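Local atomic coordinates of ORC1-type DNA replication protein 2 (Aeropyrum pernix, PDB entry 1W5T), a protein that binds DNA and takes part in the regulation of DNA replication, as an archaeal Orc1/Cdc6-type AAA+ ATPase with a C-terminal winged-helix domain. Residues 86-91 / 111-116; 132-137 / 173-178. One frame throughout, in Å; residues are numbered along the deposited sequence.

Contact 1 (86-91 / 111-116); sequences TVKQAY and TGYPIQ
K88 meets the C-terminal end of helix 100-111, where T111 forms an ST turn, and closes on that helix end from the neighbouring strand 87-93. The side chain bends at chi2, chi3 and chi4 and delivers NZ to T111 O at 2.8 Å. The bond lies in the carbonyl plane on a lone pair, with a C=O...N angle of 134°. A lysine ammonium is well suited to a carbonyl at a helix end, since the positive charge probably complements the negative pole there. The T111 hydroxyl serves its own chain instead: with OG1 between the backbone N and the carbonyl carbon (chi1 62°), it accepts from Y113 N at 3.0 Å and 164°, and the same hydroxyl also bonds with V108 O. Strand 87-93 is one of the two edge strands of the parallel AAA+ sheet, pairing through K88 with Y139 and L141 of strand 139-145. Residues 111-116 belong to the helical connection between those two strands, a beta-alpha-beta crossover, and G112 takes the positive phi that turns the chain out of the helix. The lysine methylenes also pack beside the ammonium group's partners. K88 CE stands 3.9 Å from T111 CB and 3.6 Å from Y113 CZ, approaching the tyrosine obliquely, while CD is 3.6 Å from Y113 OH. The polar end of Y113 is bonded to H138 ND1, which probably helps hold the phenol beside the lysine methylenes. T111 O itself lies 4.3 Å above the plane of the Y113 ring, offset toward its rim.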
loop_
_atom_site.group_PDB
_atom_site.type_symbol
_atom_site.label_atom_id
_atom_site.label_comp_id
_atom_site.label_asym_id
_atom_site.label_seq_id
_atom_site.Cartn_x
_atom_site.Cartn_y
_atom_site.Cartn_z
ATOM N N THR A 86 24.416 14.946 5.762
ATOM C CA THR A 86 23.718 14.199 6.857
ATOM C C THR A 86 22.170 14.222 6.893
ATOM O O THR A 86 21.555 15.112 7.487
ATOM C CB THR A 86 24.297 14.374 8.314
ATOM O OG1 THR A 86 25.723 14.317 8.322
ATOM C CG2 THR A 86 23.928 13.134 9.198
ATOM N N VAL A 87 21.534 13.232 6.274
ATOM C CA VAL A 87 20.104 13.118 6.433
ATOM C C VAL A 87 19.747 11.835 7.164
ATOM O O VAL A 87 20.174 10.739 6.788
ATOM C CB VAL A 87 19.242 13.426 5.125
ATOM C CG1 VAL A 87 20.071 13.986 3.969
ATOM C CG2 VAL A 87 18.365 12.266 4.696
ATOM N N LYS A 88 19.008 12.021 8.249
ATOM C CA LYS A 88 18.475 10.932 9.014
ATOM C C LYS A 88 17.132 10.548 8.478
ATOM O O LYS A 88 16.446 11.340 7.852
ATOM C CB LYS A 88 18.351 11.273 10.513
ATOM C CG LYS A 88 18.955 12.615 10.966
ATOM C CD LYS A 88 20.042 12.421 12.040
ATOM C CE LYS A 88 19.493 11.903 13.418
ATOM N NZ LYS A 88 20.413 10.784 14.004
ATOM N N GLN A 89 16.775 9.302 8.745
ATOM C CA GLN A 89 15.561 8.681 8.234
ATOM C C GLN A 89 14.698 8.282 9.421
ATOM O O GLN A 89 15.193 7.781 10.418
ATOM C CB GLN A 89 15.930 7.470 7.374
ATOM C CG GLN A 89 17.239 7.690 6.516
ATOM C CD GLN A 89 17.840 6.421 5.868
ATOM O OE1 GLN A 89 17.140 5.628 5.235
ATOM N NE2 GLN A 89 19.152 6.268 5.992
ATOM N N ALA A 90 13.403 8.534 9.357
ATOM C CA ALA A 90 12.594 8.024 10.429
ATOM C C ALA A 90 11.418 7.404 9.755
ATOM O O ALA A 90 10.916 7.955 8.783
ATOM C CB ALA A 90 12.163 9.124 11.432
ATOM N N TYR A 91 10.993 6.257 10.267
ATOM C CA TYR A 91 9.907 5.513 9.674
ATOM C C TYR A 91 8.821 5.309 10.705
ATOM O O TYR A 91 9.053 4.812 11.786
ATOM C CB TYR A 91 10.372 4.167 9.076
ATOM C CG TYR A 91 9.221 3.354 8.537
ATOM C CD1 TYR A 91 8.666 3.613 7.261
ATOM C CD2 TYR A 91 8.660 2.377 9.311
ATOM C CE1 TYR A 91 7.563 2.861 6.786
ATOM C CE2 TYR A 91 7.558 1.669 8.900
ATOM C CZ TYR A 91 7.019 1.879 7.646
ATOM O OH TYR A 91 5.959 1.101 7.301
ATOM N N THR A 111 15.663 9.162 15.842
ATOM C CA THR A 111 16.778 10.064 15.587
ATOM C C THR A 111 17.877 9.714 16.570
ATOM O O THR A 111 19.043 10.006 16.335
ATOM C CB THR A 111 16.387 11.548 15.828
ATOM O OG1 THR A 111 16.001 11.740 17.210
ATOM C CG2 THR A 111 15.160 11.960 14.998
ATOM N N GLY A 112 17.481 9.151 17.709
ATOM C CA GLY A 112 18.388 8.938 18.829
ATOM C C GLY A 112 18.694 10.160 19.668
ATOM O O GLY A 112 19.453 10.057 20.634
ATOM N N TYR A 113 18.141 11.314 19.305
ATOM C CA TYR A 113 18.393 12.564 20.044
ATOM C C TYR A 113 17.817 12.516 21.459
ATOM O O TYR A 113 16.731 11.947 21.698
ATOM C CB TYR A 113 17.787 13.772 19.309
ATOM C CG TYR A 113 18.395 14.143 17.966
ATOM C CD1 TYR A 113 17.570 14.658 16.964
ATOM C CD2 TYR A 113 19.763 13.990 17.695
ATOM C CE1 TYR A 113 18.055 15.017 15.729
ATOM C CE2 TYR A 113 20.305 14.359 16.431
ATOM C CZ TYR A 113 19.427 14.894 15.441
ATOM O OH TYR A 113 19.818 15.305 14.153
ATOM N N PRO A 114 18.511 13.090 22.428
ATOM C CA PRO A 114 18.009 12.998 23.804
ATOM C C PRO A 114 17.040 14.137 24.018
ATOM O O PRO A 114 17.376 15.258 24.351
ATOM C CB PRO A 114 19.281 13.099 24.641
ATOM C CG PRO A 114 20.250 13.891 23.788
ATOM C CD PRO A 114 19.768 13.866 22.357
ATOM N N ILE A 115 15.795 13.850 23.709
ATOM C CA ILE A 115 14.748 14.835 23.791
ATOM C C ILE A 115 13.741 14.200 24.714
ATOM O O ILE A 115 13.351 13.087 24.482
ATOM C CB ILE A 115 14.144 15.090 22.415
ATOM C CG1 ILE A 115 15.020 16.058 21.629
ATOM C CG2 ILE A 115 12.692 15.633 22.541
ATOM C CD1 ILE A 115 14.799 15.978 20.133
ATOM N N GLN A 116 13.343 14.915 25.765
ATOM C CA GLN A 116 12.399 14.381 26.722
ATOM C C GLN A 116 11.036 14.654 26.191
ATOM O O GLN A 116 10.655 15.781 25.900
ATOM C CB GLN A 116 12.579 14.966 28.117
ATOM C CG GLN A 116 11.599 14.373 29.157
ATOM C CD GLN A 116 11.676 12.837 29.345
ATOM O OE1 GLN A 116 12.470 12.343 30.154
ATOM N NE2 GLN A 116 10.860 12.096 28.595
#

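Contact 2 (132-137 / 173-178)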
loop_
_atom_site.group_PDB
_atom_site.type_symbol
_atom_site.label_atom_id
_atom_site.label_comp_id
_atom_site.label_asym_id
_atom_site.label_seq_id
_atom_site.Cartn_x
_atom_site.Cartn_y
_atom_site.Cartn_z
ATOM N N ASN A 132 17.247 20.471 17.797
ATOM C CA ASN A 132 18.327 19.435 17.721
ATOM C C ASN A 132 18.874 19.254 16.298
ATOM O O ASN A 132 20.053 19.042 16.113
ATOM C CB ASN A 132 17.855 18.061 18.237
ATOM C CG ASN A 132 17.784 17.985 19.759
ATOM O OD1 ASN A 132 18.686 17.457 20.417
ATOM N ND2 ASN A 132 16.688 18.502 20.327
ATOM N N LEU A 133 18.008 19.336 15.295
ATOM C CA LEU A 133 18.453 19.224 13.901
ATOM C C LEU A 133 19.330 20.428 13.537
ATOM O O LEU A 133 20.327 20.302 12.803
ATOM C CB LEU A 133 17.268 19.062 12.938
ATOM C CG LEU A 133 16.530 17.696 12.984
ATOM C CD1 LEU A 133 15.139 17.828 12.335
ATOM C CD2 LEU A 133 17.328 16.463 12.325
ATOM N N TYR A 134 18.990 21.585 14.088
ATOM C CA TYR A 134 19.819 22.762 13.912
ATOM C C TYR A 134 21.164 22.636 14.696
ATOM O O TYR A 134 22.243 22.906 14.143
ATOM C CB TYR A 134 19.015 24.034 14.293
ATOM C CG TYR A 134 19.900 25.202 14.620
ATOM C CD1 TYR A 134 20.506 25.929 13.623
ATOM C CD2 TYR A 134 20.196 25.520 15.934
ATOM C CE1 TYR A 134 21.374 26.991 13.935
ATOM C CE2 TYR A 134 21.048 26.578 16.249
ATOM C CZ TYR A 134 21.616 27.295 15.254
ATOM O OH TYR A 134 22.478 28.306 15.570
ATOM N N VAL A 135 21.103 22.227 15.971
ATOM C CA VAL A 135 22.340 22.063 16.745
ATOM C C VAL A 135 23.325 21.158 15.999
ATOM O O VAL A 135 24.487 21.513 15.785
ATOM C CB VAL A 135 22.083 21.634 18.197
ATOM C CG1 VAL A 135 23.375 21.201 18.892
ATOM C CG2 VAL A 135 21.399 22.795 18.937
ATOM N N GLU A 136 22.792 20.065 15.496
ATOM C CA GLU A 136 23.575 18.983 14.940
ATOM C C GLU A 136 24.008 19.198 13.517
ATOM O O GLU A 136 24.979 18.583 13.062
ATOM C CB GLU A 136 22.727 17.709 14.983
ATOM C CG GLU A 136 22.448 17.242 16.385
ATOM C CD GLU A 136 23.540 16.337 16.880
ATOM O OE1 GLU A 136 23.414 15.852 18.024
ATOM O OE2 GLU A 136 24.512 16.110 16.096
ATOM N N ASN A 137 23.295 20.075 12.830
ATOM C CA ASN A 137 23.469 20.284 11.405
ATOM C C ASN A 137 23.048 19.042 10.636
ATOM O O ASN A 137 23.757 18.584 9.757
ATOM C CB ASN A 137 24.902 20.721 11.056
ATOM C CG ASN A 137 25.019 21.269 9.645
ATOM O OD1 ASN A 137 24.009 21.411 8.917
ATOM N ND2 ASN A 137 26.248 21.557 9.238
ATOM N N SER A 173 13.297 27.638 12.160
ATOM C CA SER A 173 14.566 27.325 12.776
ATOM C C SER A 173 15.323 28.616 13.164
ATOM O O SER A 173 14.995 29.696 12.687
ATOM C CB SER A 173 15.386 26.556 11.776
ATOM O OG SER A 173 15.203 27.146 10.492
ATOM N N ARG A 174 16.332 28.476 14.027
ATOM C CA ARG A 174 17.157 29.593 14.497
ATOM C C ARG A 174 17.866 30.283 13.363
ATOM O O ARG A 174 17.928 31.497 13.334
ATOM C CB ARG A 174 18.169 29.102 15.520
ATOM C CG ARG A 174 17.852 29.581 16.910
ATOM C CD ARG A 174 17.578 28.522 17.958
ATOM N NE ARG A 174 17.489 29.306 19.152
ATOM C CZ ARG A 174 16.571 29.324 20.094
ATOM N NH1 ARG A 174 15.550 28.473 20.155
ATOM N NH2 ARG A 174 16.734 30.246 21.026
ATOM N N ASP A 175 18.384 29.499 12.413
ATOM C CA ASP A 175 19.087 30.025 11.244
ATOM C C ASP A 175 18.269 30.049 9.941
ATOM O O ASP A 175 18.823 30.306 8.900
ATOM C CB ASP A 175 20.361 29.202 11.033
ATOM C CG ASP A 175 20.069 27.739 10.692
ATOM O OD1 ASP A 175 18.892 27.342 10.761
ATOM O OD2 ASP A 175 20.935 26.930 10.326
ATOM N N GLY A 176 16.973 29.732 9.995
ATOM C CA GLY A 176 16.119 29.714 8.809
ATOM C C GLY A 176 16.357 28.607 7.778
ATOM O O GLY A 176 15.903 28.715 6.616
ATOM N N VAL A 177 17.097 27.567 8.177
ATOM C CA VAL A 177 17.302 26.393 7.336
ATOM C C VAL A 177 16.188 25.354 7.656
ATOM O O VAL A 177 16.089 24.860 8.786
ATOM C CB VAL A 177 18.749 25.791 7.516
ATOM C CG1 VAL A 177 18.990 24.619 6.606
ATOM C CG2 VAL A 177 19.839 26.831 7.206
ATOM N N ASN A 178 15.324 25.083 6.672
ATOM C CA ASN A 178 14.306 24.021 6.741
ATOM C C ASN A 178 14.980 22.644 6.750
ATOM O O ASN A 178 15.739 22.322 5.813
ATOM C CB ASN A 178 13.381 24.111 5.533
ATOM C CG ASN A 178 12.620 25.456 5.454
ATOM O OD1 ASN A 178 12.513 26.195 6.432
ATOM N ND2 ASN A 178 12.101 25.760 4.289
#
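Y134 turns its ring out to the 173-178 loop by placing CG anti to its backbone N (chi1 159°), and D175 folds its carboxylate up against that ring with CG between its own N and carbonyl carbon (chi1 64°). R174 supplies the other contact, a CH-pi interaction: its CB lies 3.9 Å from the Y134 ring centroid, almost straight above the centre of one face. D175 comes to the edge, OD2 standing 3.5 Å from Y134 CD1 near the ring plane and CB 3.8 Å from CE1, with carboxylate and ring planes 74° apart. OD2 of D175 finds its charged partner in R179, through a salt bridge to NH2, while OD1 accepts V177 N at 3.2 Å to make an Asx turn, the amide approaching from above the carboxylate plane. With an alanine in place of Y134 the ring is gone, and R174 CB would probably lose the surface it rests on, leaving a gap beside the D175 carboxylate. Beyond CB the arginine leads away, and NH1 forms a long, weak ion pair with D131. This surface contact sits where helix 122-136 ends in a Schellman motif at N137, whose OD1 bonds R179 NH1, so that R179 ties the helix end to the loop leading into strand 180-186.

Contacts 1 and 2 lie side by side, their centres 13 Å apart, and Y113 joins them: the tyrosine that flanks K88 in contact 1 also packs on the helix carrying contact 2. Its OH approaches L133 CD2 to 3.3 Å, its CD1 lies 3.6 Å from N132 CB, and its CE2 lies 3.6 Å from E136 CG. H138 is a second connection, as its side chain bonds Y113 while its backbone N completes the Schellman motif by bonding L133 O. Contact 1 is buried and contact 2 lies at the surface, with centres about 25 and 33 Å from the chain centre. Both belong to the AAA domain, away from the nucleotide pocket.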